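Long-range contacts in ectonucleoside triphosphate diphosphohydrolase 4 (Homo sapiens, PDB 6WG5), which belongs to the GDA1/CD39 family of nucleoside phosphatases, whose fold is related to that of actin and the sugar kinases: residues K123-Y128 with F158-S163; V40-V45 with V55-W60; V201-P206 with I214-T219. All coordinates share one frame; numbering follows the deposited sequence.

Interaction 1: K123-Y128 with F158-S163; sequences KETPLY and FDFLFS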
# COMPACT_ATOMS: atom_id res chain seq x y z
N LYS A 123 -19.47 9.31 23.15
CA LYS A 123 -18.59 9.16 24.31
C LYS A 123 -17.80 7.86 24.27
O LYS A 123 -16.69 7.79 24.80
CB LYS A 123 -19.41 9.24 25.60
CG LYS A 123 -20.48 8.17 25.74
CD LYS A 123 -21.21 8.26 27.08
CE LYS A 123 -22.28 9.34 27.07
NZ LYS A 123 -23.64 8.79 26.82
N GLU A 124 -18.35 6.83 23.64
CA GLU A 124 -17.71 5.52 23.56
C GLU A 124 -17.05 5.27 22.21
O GLU A 124 -16.56 4.16 21.96
CB GLU A 124 -18.73 4.42 23.84
CG GLU A 124 -19.03 4.24 25.32
CD GLU A 124 -20.19 3.29 25.56
OE1 GLU A 124 -20.71 2.73 24.58
OE2 GLU A 124 -20.57 3.11 26.74
N THR A 125 -17.01 6.27 21.33
CA THR A 125 -16.46 6.10 19.99
C THR A 125 -15.07 6.71 19.92
O THR A 125 -14.93 7.92 20.15
CB THR A 125 -17.37 6.76 18.96
OG1 THR A 125 -18.64 6.09 18.95
CG2 THR A 125 -16.75 6.70 17.56
N PRO A 126 -14.02 5.94 19.63
CA PRO A 126 -12.69 6.53 19.51
C PRO A 126 -12.49 7.26 18.19
O PRO A 126 -13.05 6.89 17.16
CB PRO A 126 -11.76 5.32 19.62
CG PRO A 126 -12.56 4.19 19.07
CD PRO A 126 -13.98 4.47 19.49
N LEU A 127 -11.67 8.31 18.25
CA LEU A 127 -11.26 9.07 17.08
C LEU A 127 -9.75 8.97 16.95
O LEU A 127 -9.02 9.27 17.90
CB LEU A 127 -11.70 10.53 17.19
CG LEU A 127 -11.11 11.52 16.18
CD1 LEU A 127 -11.57 11.23 14.77
CD2 LEU A 127 -11.46 12.95 16.58
N TYR A 128 -9.29 8.56 15.77
CA TYR A 128 -7.86 8.46 15.47
C TYR A 128 -7.54 9.34 14.27
O TYR A 128 -8.19 9.23 13.22
CB TYR A 128 -7.45 7.02 15.20
CG TYR A 128 -7.68 6.09 16.37
CD1 TYR A 128 -6.83 6.10 17.47
CD2 TYR A 128 -8.74 5.19 16.38
CE1 TYR A 128 -7.03 5.26 18.55
CE2 TYR A 128 -8.96 4.34 17.45
CZ TYR A 128 -8.10 4.38 18.53
OH TYR A 128 -8.30 3.54 19.61
N PHE A 158 -16.12 18.05 20.69
CA PHE A 158 -16.66 16.73 20.39
C PHE A 158 -16.47 15.82 21.59
O PHE A 158 -15.55 16.01 22.40
CB PHE A 158 -15.99 16.12 19.15
CG PHE A 158 -16.06 17.00 17.93
CD1 PHE A 158 -17.18 16.98 17.11
CD2 PHE A 158 -15.01 17.84 17.60
CE1 PHE A 158 -17.25 17.78 15.99
CE2 PHE A 158 -15.08 18.65 16.48
CZ PHE A 158 -16.20 18.62 15.67
N ASP A 159 -17.34 14.82 21.70
CA ASP A 159 -17.34 13.90 22.83
C ASP A 159 -16.61 12.59 22.53
O ASP A 159 -16.68 11.66 23.35
CB ASP A 159 -18.78 13.60 23.26
CG ASP A 159 -19.46 14.81 23.88
OD1 ASP A 159 -18.77 15.64 24.50
OD2 ASP A 159 -20.70 14.92 23.74
N PHE A 160 -15.92 12.49 21.40
CA PHE A 160 -15.21 11.27 21.06
C PHE A 160 -14.05 11.03 22.02
O PHE A 160 -13.47 11.96 22.57
CB PHE A 160 -14.69 11.35 19.63
CG PHE A 160 -15.75 11.62 18.60
CD1 PHE A 160 -16.94 10.92 18.62
CD2 PHE A 160 -15.55 12.58 17.62
CE1 PHE A 160 -17.92 11.17 17.67
CE2 PHE A 160 -16.53 12.84 16.68
CZ PHE A 160 -17.71 12.13 16.70
N LEU A 161 -13.72 9.75 22.22
CA LEU A 161 -12.53 9.39 22.98
C LEU A 161 -11.30 9.85 22.22
O LEU A 161 -10.95 9.27 21.18
CB LEU A 161 -12.48 7.88 23.23
CG LEU A 161 -13.61 7.24 24.04
CD1 LEU A 161 -13.42 5.74 24.07
CD2 LEU A 161 -13.66 7.80 25.45
N PHE A 162 -10.64 10.89 22.72
CA PHE A 162 -9.51 11.49 22.02
C PHE A 162 -8.46 11.88 23.05
O PHE A 162 -8.72 12.71 23.93
CB PHE A 162 -9.96 12.71 21.21
CG PHE A 162 -8.99 13.13 20.14
CD1 PHE A 162 -8.40 14.38 20.17
CD2 PHE A 162 -8.67 12.26 19.11
CE1 PHE A 162 -7.51 14.76 19.19
CE2 PHE A 162 -7.78 12.64 18.13
CZ PHE A 162 -7.20 13.89 18.17
N SER A 163 -7.27 11.27 22.94
CA SER A 163 -6.18 11.49 23.88
C SER A 163 -4.90 11.74 23.09
O SER A 163 -4.89 11.78 21.86
CB SER A 163 -6.01 10.29 24.82
OG SER A 163 -7.20 10.05 25.55
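The ring of F162 meets L127 in two ways: the carbonyl O of L127 lies at its edge, in the ring plane and 3.2 Å from F162 CD2, while L127 CD2 lies off-centre over the ring as a CH-pi contact, 4.3 Å from the centroid and 29° off the normal. With its CG anti to the backbone N (chi1 168°), L127 brings CG and CD2 alongside the CD2-CE2 side of that ring. The F160 ring approaches the other segment obliquely, near T125 O and L127 CD2; its CB packs 3.9 Å from L127 CB, and its ring also meets that of H122. Between these two aromatics the backbones are joined by a single bridge, P126 with L161. L161 N donates to T125 O at 3.0 Å, from well above the carbonyl plane, and L127 N donates to L161 O at 3.2 Å along a nearly straight line (169°). The L161 side chain, its CB pointing toward the other segment, lies with CG and CD2 against K123 O and CD1 near E124 O. K123 CA makes a CA-H...O contact of 3.3 Å with the backbone O of D159; the D159 carboxylate, through OD2, forms a salt bridge with R119. The contact thus ties the loop after helix 140-157 to the start of strand 127-131; L127 and F160 pack on I44 of strand 40-48, and on L110 and A114, respectively, of helix 107-116.

Interaction 2: V40-V45 with V55-W60; sequences VNYGIV and VFVYCW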
# COMPACT_ATOMS: atom_id res chain seq x y z
N VAL A 40 -24.30 -2.04 18.30
CA VAL A 40 -23.30 -1.65 17.32
C VAL A 40 -22.41 -0.59 17.94
O VAL A 40 -22.89 0.34 18.60
CB VAL A 40 -23.95 -1.14 16.02
CG1 VAL A 40 -22.89 -0.64 15.04
CG2 VAL A 40 -24.80 -2.23 15.38
N ASN A 41 -21.10 -0.72 17.73
CA ASN A 41 -20.13 0.26 18.19
C ASN A 41 -19.42 0.85 16.98
O ASN A 41 -19.41 0.28 15.90
CB ASN A 41 -19.12 -0.38 19.15
CG ASN A 41 -19.79 -1.12 20.29
OD1 ASN A 41 -19.74 -2.35 20.36
ND2 ASN A 41 -20.44 -0.38 21.18
N TYR A 42 -18.82 2.02 17.19
CA TYR A 42 -18.29 2.82 16.09
C TYR A 42 -16.86 3.25 16.37
O TYR A 42 -16.42 3.32 17.52
CB TYR A 42 -19.17 4.05 15.83
CG TYR A 42 -20.63 3.71 15.60
CD1 TYR A 42 -21.48 3.46 16.67
CD2 TYR A 42 -21.15 3.63 14.31
CE1 TYR A 42 -22.81 3.14 16.46
CE2 TYR A 42 -22.48 3.32 14.10
CZ TYR A 42 -23.30 3.07 15.18
OH TYR A 42 -24.63 2.76 14.97
N GLY A 43 -16.14 3.53 15.30
CA GLY A 43 -14.79 4.05 15.39
C GLY A 43 -14.51 4.92 14.19
O GLY A 43 -15.05 4.70 13.10
N ILE A 44 -13.67 5.94 14.39
CA ILE A 44 -13.42 6.96 13.38
C ILE A 44 -11.92 7.09 13.16
O ILE A 44 -11.15 7.19 14.12
CB ILE A 44 -14.02 8.32 13.78
CG1 ILE A 44 -15.53 8.18 14.01
CG2 ILE A 44 -13.77 9.36 12.71
CD1 ILE A 44 -16.10 9.20 14.98
N VAL A 45 -11.51 7.09 11.89
CA VAL A 45 -10.11 7.25 11.51
C VAL A 45 -10.02 8.37 10.48
O VAL A 45 -10.81 8.40 9.53
CB VAL A 45 -9.52 5.95 10.94
CG1 VAL A 45 -8.03 6.12 10.65
CG2 VAL A 45 -9.75 4.79 11.90
N VAL A 55 -11.87 10.99 6.12
CA VAL A 55 -12.38 10.41 7.36
C VAL A 55 -13.20 9.18 7.02
O VAL A 55 -13.97 9.18 6.05
CB VAL A 55 -13.22 11.43 8.17
CG1 VAL A 55 -14.34 12.00 7.31
CG2 VAL A 55 -13.78 10.78 9.43
N PHE A 56 -13.04 8.13 7.82
CA PHE A 56 -13.78 6.88 7.65
C PHE A 56 -14.44 6.53 8.97
O PHE A 56 -13.79 6.56 10.02
CB PHE A 56 -12.86 5.74 7.20
CG PHE A 56 -12.09 6.02 5.95
CD1 PHE A 56 -12.51 5.52 4.73
CD2 PHE A 56 -10.93 6.78 5.99
CE1 PHE A 56 -11.80 5.78 3.57
CE2 PHE A 56 -10.21 7.04 4.84
CZ PHE A 56 -10.65 6.54 3.63
N VAL A 57 -15.72 6.18 8.92
CA VAL A 57 -16.44 5.68 10.08
C VAL A 57 -16.58 4.17 9.94
O VAL A 57 -17.11 3.68 8.94
CB VAL A 57 -17.82 6.35 10.23
CG1 VAL A 57 -18.55 5.80 11.45
CG2 VAL A 57 -17.67 7.86 10.33
N TYR A 58 -16.09 3.44 10.93
CA TYR A 58 -16.20 2.00 10.98
C TYR A 58 -17.12 1.60 12.13
O TYR A 58 -17.14 2.25 13.18
CB TYR A 58 -14.83 1.33 11.16
CG TYR A 58 -13.87 1.61 10.03
CD1 TYR A 58 -13.85 0.80 8.90
CD2 TYR A 58 -12.99 2.67 10.09
CE1 TYR A 58 -12.98 1.05 7.86
CE2 TYR A 58 -12.11 2.93 9.06
CZ TYR A 58 -12.11 2.11 7.95
OH TYR A 58 -11.24 2.36 6.91
N CYS A 59 -17.87 0.52 11.93
CA CYS A 59 -18.73 -0.02 12.96
C CYS A 59 -18.54 -1.53 13.04
O CYS A 59 -17.97 -2.15 12.13
CB CYS A 59 -20.21 0.32 12.70
SG CYS A 59 -20.84 -0.25 11.11
N TRP A 60 -19.01 -2.11 14.14
CA TRP A 60 -18.92 -3.55 14.34
C TRP A 60 -19.95 -3.96 15.37
O TRP A 60 -20.32 -3.15 16.23
CB TRP A 60 -17.51 -3.96 14.81
CG TRP A 60 -17.02 -3.21 16.01
CD1 TRP A 60 -17.20 -3.55 17.32
CD2 TRP A 60 -16.26 -1.99 16.02
NE1 TRP A 60 -16.59 -2.62 18.14
CE2 TRP A 60 -16.01 -1.66 17.37
CE3 TRP A 60 -15.76 -1.16 15.01
CZ2 TRP A 60 -15.29 -0.52 17.73
CZ3 TRP A 60 -15.04 -0.03 15.38
CH2 TRP A 60 -14.82 0.28 16.73
O HOH W 1 -16.62 -3.12 21.54
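N41 and W60 form the first of three hydrogen-bonded pairs between antiparallel strands: N41 N donates to W60 O at 3.0 Å, almost straight at 174°, and W60 N returns a bond to N41 O. G43 and Y58 repeat the exchange, with G43 N to Y58 O and Y58 N to G43 O both 2.7 Å. V45 and F56 form the third pair, F56 N reaching V45 O at 2.8 Å. Carbonyls in the pairs take CA-H...O contacts as well, the closest from C59 CA to N41 O (3.0 Å). The strands are the two arms of a beta hairpin, 40-48 with 53-61, in a mixed sheet like that of the actin-related fold. Backbone groups turned away from the partner strand are bonded by neighbouring segments: I44 to P126 and Y128, V55 to M86, V57 to M76 and C59 to R74. V40 O accepts from K121 NZ, and Y58 OH bonds to T480 of helix 479-487. The W60 indole folds back over the neighbouring strand because its CG sits between the backbone N and carbonyl carbon (chi1 53°), placing N41 O 3.9 Å above the centre of one face and CH2 3.5 Å from Y42 O. Its NE1 lies against N41 CB, and a water in the indole plane weakly links NE1 to N41 OD1. On the other side of the sheet, I44 CG2 and V55 CG2 lie side by side at 3.6 Å.

Interaction 3: V201-P206 with I214-T219; sequences VEVNIP and IVRKRT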
# COMPACT_ATOMS: atom_id res chain seq x y z
N VAL A 201 0.52 -22.15 6.59
CA VAL A 201 1.96 -22.00 6.71
C VAL A 201 2.38 -22.41 8.12
O VAL A 201 1.59 -22.40 9.06
CB VAL A 201 2.43 -20.55 6.44
CG1 VAL A 201 2.32 -20.22 4.96
CG2 VAL A 201 1.63 -19.56 7.27
N GLU A 202 3.65 -22.77 8.24
CA GLU A 202 4.27 -23.02 9.53
C GLU A 202 4.95 -21.74 10.00
O GLU A 202 5.75 -21.15 9.26
CB GLU A 202 5.27 -24.17 9.42
CG GLU A 202 5.88 -24.61 10.74
CD GLU A 202 6.88 -25.74 10.57
OE1 GLU A 202 7.08 -26.18 9.42
OE2 GLU A 202 7.47 -26.18 11.58
N VAL A 203 4.64 -21.31 11.22
CA VAL A 203 5.10 -20.03 11.75
C VAL A 203 5.98 -20.28 12.96
O VAL A 203 5.68 -21.12 13.81
CB VAL A 203 3.90 -19.13 12.13
CG1 VAL A 203 4.39 -17.80 12.67
CG2 VAL A 203 3.00 -18.92 10.93
N ASN A 204 7.08 -19.53 13.04
CA ASN A 204 7.93 -19.48 14.22
C ASN A 204 7.69 -18.13 14.90
O ASN A 204 8.10 -17.09 14.38
CB ASN A 204 9.40 -19.66 13.87
CG ASN A 204 9.67 -20.97 13.15
OD1 ASN A 204 10.22 -20.98 12.05
ND2 ASN A 204 9.30 -22.08 13.78
N ILE A 205 7.02 -18.16 16.04
CA ILE A 205 6.72 -16.91 16.75
C ILE A 205 8.03 -16.29 17.24
O ILE A 205 8.88 -17.01 17.80
CB ILE A 205 5.78 -17.18 17.92
CG1 ILE A 205 4.51 -17.90 17.43
CG2 ILE A 205 5.41 -15.88 18.62
CD1 ILE A 205 3.74 -17.16 16.35
N PRO A 206 8.25 -14.99 17.05
CA PRO A 206 9.51 -14.38 17.48
C PRO A 206 9.82 -14.67 18.94
O PRO A 206 8.99 -14.43 19.83
CB PRO A 206 9.28 -12.89 17.23
CG PRO A 206 8.26 -12.84 16.16
CD PRO A 206 7.37 -14.02 16.37
N ILE A 214 3.58 -23.02 15.02
CA ILE A 214 2.15 -23.19 14.85
C ILE A 214 1.83 -23.25 13.35
O ILE A 214 2.67 -22.97 12.50
CB ILE A 214 1.35 -22.06 15.53
CG1 ILE A 214 1.73 -20.70 14.94
CG2 ILE A 214 1.60 -22.08 17.03
CD1 ILE A 214 0.83 -19.57 15.39
N VAL A 215 0.59 -23.63 13.05
CA VAL A 215 0.10 -23.72 11.68
C VAL A 215 -1.18 -22.90 11.60
O VAL A 215 -2.13 -23.15 12.35
CB VAL A 215 -0.15 -25.17 11.25
CG1 VAL A 215 -0.69 -25.23 9.82
CG2 VAL A 215 1.14 -25.98 11.36
N ARG A 216 -1.21 -21.92 10.69
CA ARG A 216 -2.37 -21.06 10.52
C ARG A 216 -2.47 -20.65 9.06
O ARG A 216 -1.61 -20.99 8.24
CB ARG A 216 -2.28 -19.82 11.43
CG ARG A 216 -1.07 -18.96 11.16
CD ARG A 216 -0.98 -17.77 12.10
NE ARG A 216 0.17 -16.93 11.77
CZ ARG A 216 0.76 -16.09 12.62
NH1 ARG A 216 1.80 -15.38 12.22
NH2 ARG A 216 0.32 -15.98 13.87
N LYS A 217 -3.54 -19.92 8.73
CA LYS A 217 -3.76 -19.48 7.36
C LYS A 217 -2.57 -18.68 6.84
O LYS A 217 -2.06 -17.79 7.52
CB LYS A 217 -5.02 -18.62 7.27
CG LYS A 217 -6.33 -19.38 7.23
CD LYS A 217 -7.47 -18.42 6.92
CE LYS A 217 -8.82 -19.11 6.95
NZ LYS A 217 -9.91 -18.14 6.65
N ARG A 218 -2.15 -19.00 5.62
CA ARG A 218 -1.17 -18.18 4.93
C ARG A 218 -1.75 -16.80 4.65
O ARG A 218 -2.94 -16.66 4.36
CB ARG A 218 -0.77 -18.85 3.62
CG ARG A 218 0.36 -18.17 2.88
CD ARG A 218 0.70 -18.93 1.61
NE ARG A 218 -0.39 -18.86 0.63
CZ ARG A 218 -0.44 -19.60 -0.48
NH1 ARG A 218 0.53 -20.46 -0.76
NH2 ARG A 218 -1.46 -19.47 -1.31
N THR A 219 -0.90 -15.78 4.75
CA THR A 219 -1.30 -14.41 4.44
C THR A 219 -0.87 -14.03 3.03
O THR A 219 -0.08 -14.73 2.38
CB THR A 219 -0.71 -13.43 5.45
OG1 THR A 219 0.71 -13.56 5.48
CG2 THR A 219 -1.28 -13.67 6.84
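R216 turns its CG between its own backbone N and carbonyl carbon (chi1 60°) and then runs extended to NE, which carries the guanidinium across V203 at about a right angle. V203 CB lies 4.0 Å above one guanidinium face, offset toward its rim, with CG2 3.6 Å from R216 NE and CG1 equally close to R216 NH1. I214 adopts the same first torsion, and its CG1 reaches V203 CB while its CD1 meets the CD1 of I205. The segments form a two-stranded beta hairpin, 200-203 with 214-217, its short strand axes inclined at 132°. V201 pairs with R216 and V203 with I214 as hydrogen-bonded pairs; V201 N to R216 O and V203 N to I214 O are both 2.9 Å, whereas R216 N to V201 O is longer at 3.3 Å. E202 and V215, the non-hydrogen-bonded pair between them, point to the opposite, exposed face. The R216 guanidinium is gripped beyond the hairpin by a salt bridge to E235, by the carbonyls of E268 and V270 and by a cation-pi contact with Y271, so several partners fix its rotation and would offset its charge. After the strand, the aliphatic part of R218 packs on V201, and its guanidinium goes on to E380 and N378. V201 CG1 touches R218 CG at 3.5 Å and R218 CB at 3.6 Å.

Interactions 1 and 2 are neighbours in one mixed sheet, their centres 11 Å apart. Strand 40-48 is shared ground: it pairs antiparallel with 53-61 in interaction 2 and parallel with 127-131, where probable hydrogen bonds run from Y128 N to I44 O at 2.8 Å and from I44 N to P126 O at 3.0 Å. T125 CG2 also packs on Y42 O. The loop 158-163 meets the hairpin both through residues 123-128 and directly, where F160 touches I44. Interaction 3 stands apart in a separate two-stranded hairpin, its nearest atoms about 18 Å from interaction 2 and about 22 Å from interaction 1. Along the chain the three contacts follow in series, interaction 2 closing first.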